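Local coordinates for galactose-binding-like protein (Bacteroides thetaiotaomicron, PDB 7M1B) that is of unknown function but, as a SusE-like protein with a galactose-binding-like domain, probably binds glycans and may also help degrade them, at residues G237-N242 and M371-W375; F213-N217 and L300-S306. One frame throughout, in Å; residues are numbered along the deposited sequence.

Contact 1: residues G237-N242 and M371-W375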
ATOM      1  N   GLY A 237     -14.652  -6.681  13.774  1.00 16.66           N
ATOM      2  CA  GLY A 237     -14.282  -6.867  15.163  1.00 17.87           C
ATOM      3  C   GLY A 237     -14.437  -8.329  15.576  1.00 16.29           C
ATOM      4  O   GLY A 237     -14.900  -9.216  14.792  1.00 17.71           O
ATOM      5  N   LEU A 238     -14.065  -8.594  16.816  1.00 17.00           N
ATOM      6  CA  LEU A 238     -13.921  -9.955  17.345  1.00 18.32           C
ATOM      7  C   LEU A 238     -15.186 -10.747  17.173  1.00 17.47           C
ATOM      8  O   LEU A 238     -15.159 -11.899  16.676  1.00 20.57           O
ATOM      9  CB  LEU A 238     -13.545  -9.883  18.819  1.00 18.23           C
ATOM     10  CG  LEU A 238     -13.311 -11.243  19.464  1.00 19.05           C
ATOM     11  CD1 LEU A 238     -12.086 -11.978  18.830  1.00 20.70           C
ATOM     12  CD2 LEU A 238     -13.057 -11.042  20.992  1.00 23.00           C
ATOM     13  N   ASN A 239     -16.328 -10.138  17.533  1.00 17.92           N
ATOM     14  CA  ASN A 239     -17.601 -10.823  17.570  1.00 20.07           C
ATOM     15  C   ASN A 239     -18.397 -10.732  16.253  1.00 20.56           C
ATOM     16  O   ASN A 239     -19.576 -11.039  16.216  1.00 21.80           O
ATOM     17  CB  ASN A 239     -18.427 -10.438  18.791  1.00 21.39           C
ATOM     18  CG  ASN A 239     -17.949 -11.099  20.058  1.00 24.46           C
ATOM     19  OD1 ASN A 239     -17.191 -12.077  19.987  1.00 24.30           O
ATOM     20  ND2 ASN A 239     -18.341 -10.548  21.203  1.00 22.17           N
ATOM     21  N   SER A 240     -17.812 -10.122  15.228  1.00 18.37           N
ATOM     22  CA  SER A 240     -18.487  -9.946  13.953  1.00 18.33           C
ATOM     23  C   SER A 240     -18.586 -11.261  13.167  1.00 17.65           C
ATOM     24  O   SER A 240     -17.611 -12.060  13.155  1.00 18.65           O
ATOM     25  CB  SER A 240     -17.734  -8.948  13.154  1.00 17.90           C
ATOM     26  OG  SER A 240     -18.300  -8.779  11.849  1.00 17.72           O
ATOM     27  N   TRP A 241     -19.734 -11.411  12.508  1.00 15.62           N
ATOM     28  CA  TRP A 241     -19.956 -12.528  11.553  1.00 15.56           C
ATOM     29  C   TRP A 241     -19.758 -12.047  10.102  1.00 15.93           C
ATOM     30  O   TRP A 241     -20.089 -12.760   9.122  1.00 18.18           O
ATOM     31  CB  TRP A 241     -21.367 -13.171  11.752  1.00 17.60           C
ATOM     32  CG  TRP A 241     -21.217 -14.529  12.406  1.00 17.47           C
ATOM     33  CD1 TRP A 241     -21.443 -15.752  11.803  1.00 17.08           C
ATOM     34  CD2 TRP A 241     -20.783 -14.827  13.747  1.00 16.79           C
ATOM     35  NE1 TRP A 241     -21.170 -16.739  12.695  1.00 18.60           N
ATOM     36  CE2 TRP A 241     -20.733 -16.216  13.869  1.00 18.52           C
ATOM     37  CE3 TRP A 241     -20.337 -14.030  14.825  1.00 18.82           C
ATOM     38  CZ2 TRP A 241     -20.380 -16.858  15.051  1.00 20.97           C
ATOM     39  CZ3 TRP A 241     -19.929 -14.659  15.993  1.00 23.16           C
ATOM     40  CH2 TRP A 241     -19.939 -16.063  16.084  1.00 20.44           C
ATOM     41  N   ASN A 242     -19.212 -10.834   9.898  1.00 18.02           N
ATOM     42  CA  ASN A 242     -19.091 -10.350   8.515  1.00 14.79           C
ATOM     43  C   ASN A 242     -17.865 -10.937   7.802  1.00 14.75           C
ATOM     44  O   ASN A 242     -16.870 -11.307   8.435  1.00 18.72           O
ATOM     45  CB  ASN A 242     -18.782  -8.852   8.606  1.00 15.72           C
ATOM     46  CG  ASN A 242     -18.877  -8.167   7.249  1.00 17.18           C
ATOM     47  OD1 ASN A 242     -19.851  -8.348   6.536  1.00 23.06           O
ATOM     48  ND2 ASN A 242     -17.800  -7.564   6.767  1.00 20.28           N
ATOM     49  N   MET A 371     -11.862 -12.886   4.205  1.00 14.64           N
ATOM     50  CA  MET A 371     -11.450 -11.741   5.059  1.00 14.08           C
ATOM     51  C   MET A 371     -12.659 -11.018   5.611  1.00 15.04           C
ATOM     52  O   MET A 371     -13.748 -11.243   5.160  1.00 16.95           O
ATOM     53  CB  MET A 371     -10.596 -10.797   4.226  1.00 17.27           C
ATOM     54  CG  MET A 371      -9.140 -11.403   4.039  1.00 22.60           C
ATOM     55  SD  MET A 371      -8.102 -11.968   5.551  1.00 25.15           S
ATOM     56  CE  MET A 371      -7.588 -10.334   6.076  1.00 19.27           C
ATOM     57  N   GLN A 372     -12.436 -10.051   6.549  1.00 13.78           N
ATOM     58  CA  GLN A 372     -13.608  -9.438   7.210  1.00 15.60           C
ATOM     59  C   GLN A 372     -13.758  -7.990   6.733  1.00 15.41           C
ATOM     60  O   GLN A 372     -14.882  -7.490   6.608  1.00 15.59           O
ATOM     61  CB  GLN A 372     -13.406  -9.391   8.750  1.00 16.34           C
ATOM     62  CG  GLN A 372     -14.587  -8.882   9.552  1.00 15.98           C
ATOM     63  CD  GLN A 372     -14.159  -8.902  11.002  1.00 15.01           C
ATOM     64  OE1 GLN A 372     -13.519  -7.949  11.509  1.00 17.64           O
ATOM     65  NE2 GLN A 372     -14.540  -9.944  11.723  1.00 18.50           N
ATOM     66  N   GLN A 373     -12.654  -7.258   6.562  1.00 15.27           N
ATOM     67  CA  GLN A 373     -12.791  -5.785   6.368  1.00 14.27           C
ATOM     68  C   GLN A 373     -11.482  -5.202   5.846  1.00 14.47           C
ATOM     69  O   GLN A 373     -10.411  -5.672   6.270  1.00 17.17           O
ATOM     70  CB  GLN A 373     -13.195  -5.108   7.697  1.00 17.15           C
ATOM     71  CG  GLN A 373     -13.758  -3.693   7.494  1.00 16.23           C
ATOM     72  CD  GLN A 373     -15.234  -3.551   7.104  1.00 16.16           C
ATOM     73  OE1 GLN A 373     -15.667  -2.446   6.807  1.00 18.54           O
ATOM     74  NE2 GLN A 373     -15.924  -4.634   6.766  1.00 16.88           N
ATOM     75  N   LEU A 374     -11.574  -4.129   5.005  1.00 15.34           N
ATOM     76  CA  LEU A 374     -10.356  -3.415   4.552  1.00 17.29           C
ATOM     77  C   LEU A 374     -10.682  -1.919   4.546  1.00 18.45           C
ATOM     78  O   LEU A 374     -11.751  -1.548   3.991  1.00 19.27           O
ATOM     79  CB  LEU A 374     -10.049  -3.757   3.099  1.00 19.00           C
ATOM     80  CG  LEU A 374      -9.606  -5.178   2.839  1.00 20.81           C
ATOM     81  CD1 LEU A 374      -9.458  -5.383   1.327  1.00 21.36           C
ATOM     82  CD2 LEU A 374      -8.263  -5.407   3.557  1.00 23.38           C
ATOM     83  N   TRP A 375      -9.948  -1.146   5.358  1.00 16.02           N
ATOM     84  CA  TRP A 375     -10.124   0.302   5.309  1.00 16.81           C
ATOM     85  C   TRP A 375      -8.886   0.947   4.707  1.00 16.94           C
ATOM     86  O   TRP A 375      -7.803   0.676   5.170  1.00 18.15           O
ATOM     87  CB  TRP A 375     -10.345   0.855   6.722  1.00 18.14           C
ATOM     88  CG  TRP A 375     -11.679   0.527   7.337  1.00 17.42           C
ATOM     89  CD1 TRP A 375     -12.659  -0.250   6.779  1.00 17.55           C
ATOM     90  CD2 TRP A 375     -12.084   0.885   8.669  1.00 17.95           C
ATOM     91  NE1 TRP A 375     -13.697  -0.344   7.674  1.00 18.26           N
ATOM     92  CE2 TRP A 375     -13.365   0.337   8.844  1.00 18.59           C
ATOM     93  CE3 TRP A 375     -11.537   1.700   9.702  1.00 18.97           C
ATOM     94  CZ2 TRP A 375     -14.088   0.505  10.040  1.00 20.52           C
ATOM     95  CZ3 TRP A 375     -12.286   1.859  10.856  1.00 23.09           C
ATOM     96  CH2 TRP A 375     -13.547   1.278  11.046  1.00 20.70           C
TER
HETATM   97  O   HOH W   1     -16.117 -12.312  10.864  1.00 17.56           O

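Contact 2: residues F213-N217 and L300-S306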
ATOM      1  N   PHE A 213     -15.036  -5.185  -8.548  1.00 16.43           N
ATOM      2  CA  PHE A 213     -14.724  -4.901  -9.951  1.00 20.23           C
ATOM      3  C   PHE A 213     -14.147  -6.176 -10.565  1.00 16.69           C
ATOM      4  O   PHE A 213     -12.914  -6.310 -10.776  1.00 16.77           O
ATOM      5  CB  PHE A 213     -13.775  -3.694 -10.070  1.00 19.54           C
ATOM      6  CG  PHE A 213     -13.882  -2.970 -11.387  1.00 18.79           C
ATOM      7  CD1 PHE A 213     -14.859  -1.993 -11.598  1.00 18.53           C
ATOM      8  CD2 PHE A 213     -13.091  -3.339 -12.477  1.00 19.72           C
ATOM      9  CE1 PHE A 213     -14.973  -1.364 -12.833  1.00 20.30           C
ATOM     10  CE2 PHE A 213     -13.275  -2.746 -13.719  1.00 21.14           C
ATOM     11  CZ  PHE A 213     -14.176  -1.723 -13.893  1.00 23.34           C
ATOM     12  N   TYR A 214     -15.039  -7.108 -10.863  1.00 18.90           N
ATOM     13  CA  TYR A 214     -14.669  -8.506 -11.174  1.00 18.33           C
ATOM     14  C   TYR A 214     -14.115  -8.600 -12.611  1.00 17.66           C
ATOM     15  O   TYR A 214     -14.749  -8.182 -13.565  1.00 19.62           O
ATOM     16  CB  TYR A 214     -15.888  -9.409 -11.023  1.00 18.59           C
ATOM     17  CG  TYR A 214     -15.622 -10.861 -11.357  1.00 19.05           C
ATOM     18  CD1 TYR A 214     -14.706 -11.630 -10.640  1.00 19.02           C
ATOM     19  CD2 TYR A 214     -16.411 -11.459 -12.323  1.00 20.67           C
ATOM     20  CE1 TYR A 214     -14.537 -12.980 -10.954  1.00 18.15           C
ATOM     21  CE2 TYR A 214     -16.307 -12.813 -12.581  1.00 22.40           C
ATOM     22  CZ  TYR A 214     -15.297 -13.543 -11.966  1.00 21.91           C
ATOM     23  OH  TYR A 214     -15.196 -14.899 -12.243  1.00 24.98           O
ATOM     24  N   LEU A 215     -12.835  -9.017 -12.724  1.00 17.38           N
ATOM     25  CA  LEU A 215     -12.161  -9.268 -13.982  1.00 19.93           C
ATOM     26  C   LEU A 215     -12.061 -10.788 -14.239  1.00 18.07           C
ATOM     27  O   LEU A 215     -12.163 -11.585 -13.315  1.00 17.88           O
ATOM     28  CB  LEU A 215     -10.798  -8.579 -13.959  1.00 18.86           C
ATOM     29  CG  LEU A 215     -10.897  -7.074 -13.622  1.00 18.68           C
ATOM     30  CD1 LEU A 215      -9.493  -6.512 -13.633  1.00 19.36           C
ATOM     31  CD2 LEU A 215     -11.760  -6.354 -14.667  1.00 19.31           C
ATOM     32  N   ALA A 216     -11.842 -11.153 -15.527  1.00 18.32           N
ATOM     33  CA  ALA A 216     -12.102 -12.547 -15.897  1.00 17.93           C
ATOM     34  C   ALA A 216     -11.217 -13.610 -15.220  1.00 18.79           C
ATOM     35  O   ALA A 216     -11.599 -14.798 -15.162  1.00 21.20           O
ATOM     36  CB  ALA A 216     -12.106 -12.684 -17.410  1.00 21.62           C
ATOM     37  N   ASN A 217      -9.997 -13.237 -14.849  1.00 18.22           N
ATOM     38  CA  ASN A 217      -9.110 -14.176 -14.194  1.00 15.32           C
ATOM     39  C   ASN A 217      -8.979 -13.917 -12.677  1.00 18.59           C
ATOM     40  O   ASN A 217      -8.077 -14.510 -12.020  1.00 19.96           O
ATOM     41  CB  ASN A 217      -7.728 -14.061 -14.832  1.00 19.06           C
ATOM     42  CG  ASN A 217      -7.084 -12.693 -14.696  1.00 20.35           C
ATOM     43  OD1 ASN A 217      -7.532 -11.839 -13.946  1.00 21.27           O
ATOM     44  ND2 ASN A 217      -5.931 -12.484 -15.318  1.00 19.90           N
ATOM     45  N   LEU A 300      -9.188   2.577 -16.271  1.00 20.85           N
ATOM     46  CA  LEU A 300     -10.019   1.373 -16.380  1.00 20.35           C
ATOM     47  C   LEU A 300      -9.168   0.121 -16.659  1.00 20.01           C
ATOM     48  O   LEU A 300      -8.428   0.038 -17.657  1.00 21.42           O
ATOM     49  CB  LEU A 300     -11.057   1.597 -17.481  1.00 23.60           C
ATOM     50  CG  LEU A 300     -12.298   0.705 -17.449  1.00 24.40           C
ATOM     51  CD1 LEU A 300     -13.228   1.070 -16.289  1.00 26.67           C
ATOM     52  CD2 LEU A 300     -12.977   0.656 -18.819  1.00 26.42           C
ATOM     53  N   PRO A 301      -9.293  -0.929 -15.830  1.00 19.90           N
ATOM     54  CA  PRO A 301      -8.703  -2.239 -16.138  1.00 19.16           C
ATOM     55  C   PRO A 301      -9.289  -2.827 -17.413  1.00 19.91           C
ATOM     56  O   PRO A 301     -10.443  -2.574 -17.729  1.00 21.99           O
ATOM     57  CB  PRO A 301      -9.127  -3.135 -14.957  1.00 20.90           C
ATOM     58  CG  PRO A 301      -9.351  -2.101 -13.819  1.00 20.49           C
ATOM     59  CD  PRO A 301     -10.041  -0.977 -14.548  1.00 19.07           C
ATOM     60  N   SER A 302      -8.481  -3.639 -18.080  1.00 18.93           N
ATOM     61  CA  SER A 302      -8.999  -4.530 -19.126  1.00 19.37           C
ATOM     62  C   SER A 302      -9.840  -5.649 -18.490  1.00 20.60           C
ATOM     63  O   SER A 302      -9.459  -6.225 -17.452  1.00 18.66           O
ATOM     64  CB  SER A 302      -7.889  -5.080 -20.082  1.00 23.70           C
ATOM     65  OG  SER A 302      -6.991  -5.893 -19.359  1.00 24.37           O
ATOM     66  N   SER A 303     -10.940  -5.976 -19.158  1.00 21.72           N
ATOM     67  CA  SER A 303     -11.929  -6.946 -18.637  1.00 20.97           C
ATOM     68  C   SER A 303     -11.351  -8.363 -18.503  1.00 18.84           C
ATOM     69  O   SER A 303     -11.792  -9.132 -17.657  1.00 20.98           O
ATOM     70  CB  SER A 303     -13.220  -6.940 -19.488  1.00 21.81           C
ATOM     71  OG  SER A 303     -12.898  -7.438 -20.794  1.00 27.79           O
ATOM     72  N   ASP A 304     -10.249  -8.663 -19.259  1.00 20.95           N
ATOM     73  CA  ASP A 304      -9.672 -10.014 -19.233  1.00 22.20           C
ATOM     74  C   ASP A 304      -8.858 -10.222 -17.948  1.00 20.13           C
ATOM     75  O   ASP A 304      -8.428 -11.323 -17.606  1.00 22.55           O
ATOM     76  CB  ASP A 304      -8.808 -10.343 -20.473  1.00 22.69           C
ATOM     77  CG  ASP A 304      -7.652  -9.364 -20.721  1.00 25.33           C
ATOM     78  OD1 ASP A 304      -7.454  -8.418 -19.880  1.00 23.88           O
ATOM     79  OD2 ASP A 304      -6.922  -9.517 -21.794  1.00 33.70           O
ATOM     80  N   GLY A 305      -8.603  -9.111 -17.241  1.00 18.59           N
ATOM     81  CA  GLY A 305      -7.785  -9.158 -16.021  1.00 18.00           C
ATOM     82  C   GLY A 305      -6.282  -9.233 -16.292  1.00 17.54           C
ATOM     83  O   GLY A 305      -5.497  -9.578 -15.390  1.00 20.86           O
ATOM     84  N   SER A 306      -5.895  -8.844 -17.497  1.00 19.69           N
ATOM     85  CA  SER A 306      -4.453  -8.798 -17.764  1.00 19.39           C
ATOM     86  C   SER A 306      -3.747  -7.895 -16.754  1.00 21.80           C
ATOM     87  O   SER A 306      -4.238  -6.830 -16.395  1.00 21.27           O
ATOM     88  CB  SER A 306      -4.243  -8.244 -19.157  1.00 21.62           C
ATOM     89  OG  SER A 306      -2.866  -8.020 -19.383  1.00 25.77           O
TER

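Contact 1: residues G237-N242 and M371-W375
Gly-237 O is gripped from both faces of its carbonyl plane, by Gln-372 NE2 at 3.2 Å and by Ser-240 N, which closes the type I turn from Gly-237 to Ser-240; Ser-277 OG is a further partner. The Gln-372 amide holds the glycine twice, because Gly-237 N also donates to Gln-372 OE1 at 2.8 Å, from well above the plane of the Gln-372 side-chain carbonyl. With CG anti to the backbone N (chi1 -175°) and the chain extended beyond it, this glutamine carries its amide out to the 237-242 loop. Ser-240 CB lies 3.6 Å from Gln-372 NE2, and one water accepts a hydrogen bond from that nitrogen and donates to Ser-240 O and Asn-242 O. The two glutamines sit opposite the single residue Trp-274, which makes a classic beta bulge where strand 370-380 runs antiparallel to strand 256-274. Gln-372 O receives Gln-373 NE2 at 3.0 Å and, weakly, Asn-242 ND2 at 2.9 Å. Asn-242 ND2 also bonds Ser-230 O, while Asn-233 spans the two amides, bonding Asn-242 OD1 and Gln-373 NE2. Ser-240 OG accepts from Asn-242 N at 3.0 Å, an ST turn, and pairs with Asp-235. Gln-373 OE1 takes Trp-375 NE1 on a lone pair at 3.0 Å, with Gly-234 N as its other partner.

Contact 2: residues F213-N217 and L300-S306
Leu-215 fits over the turn of 300-306, its CD1 3.6 Å from Pro-301 CB and its CD2 at the same distance from Ser-302 O. Beside it the Phe-213 ring meets Pro-301 obliquely, CE2 to CD 3.8 Å, and its CZ reaches Leu-300 CD1. Ala-216 N donates to Ser-303 O at 2.9 Å. Asn-217 CG lies between its backbone N and carbonyl carbon (chi1 61°), which turns the amide to Gly-305: ND2 makes a weak bond of 2.9 Å to Gly-305 O, which Arg-356 also binds, while OD1 accepts from Trp-257 NE1. Gly-305, at positive phi, brings its CA to 3.7 Å from Leu-215 CB. With a leucine in place of Asn-217, the indole N-H of Trp-257 would probably lose its acceptor and Gly-305 O one of its donors. Farther out, Tyr-354 backs Phe-213, Leu-300 and Pro-301, and Trp-310 touches Leu-215 and Pro-301. Within 300-306, Asp-304 OD1 takes Ser-302 OG at 2.6 Å and, from above the carboxylate plane, Ser-306 N at 2.9 Å. Gly-305 N to Ser-302 O closes a type I turn, and the Ser-306 N bond adds an overlapping Asx turn, between antiparallel strands 292-297 and 311-317.

From the N terminus of the model, the chain first builds the smaller sheets of residues 118-197, then enters the large antiparallel sheet with strands 203-204 and 211-212. The long connection from there to strand 244-245 supplies the first segment of both contacts: 213-217 at its start, 237-242 near its end. Contact 2 closes first, when the chain returns at 300-306 after strand 292-297; contact 1 closes at 371-375, on strand 370-380. The two closures therefore cross along the sequence. Their centres are about 26 Å apart, so one connection is tied near its start to the 292-297/311-317 connection and near its end to strand 370-380, two distant places of the same sheet.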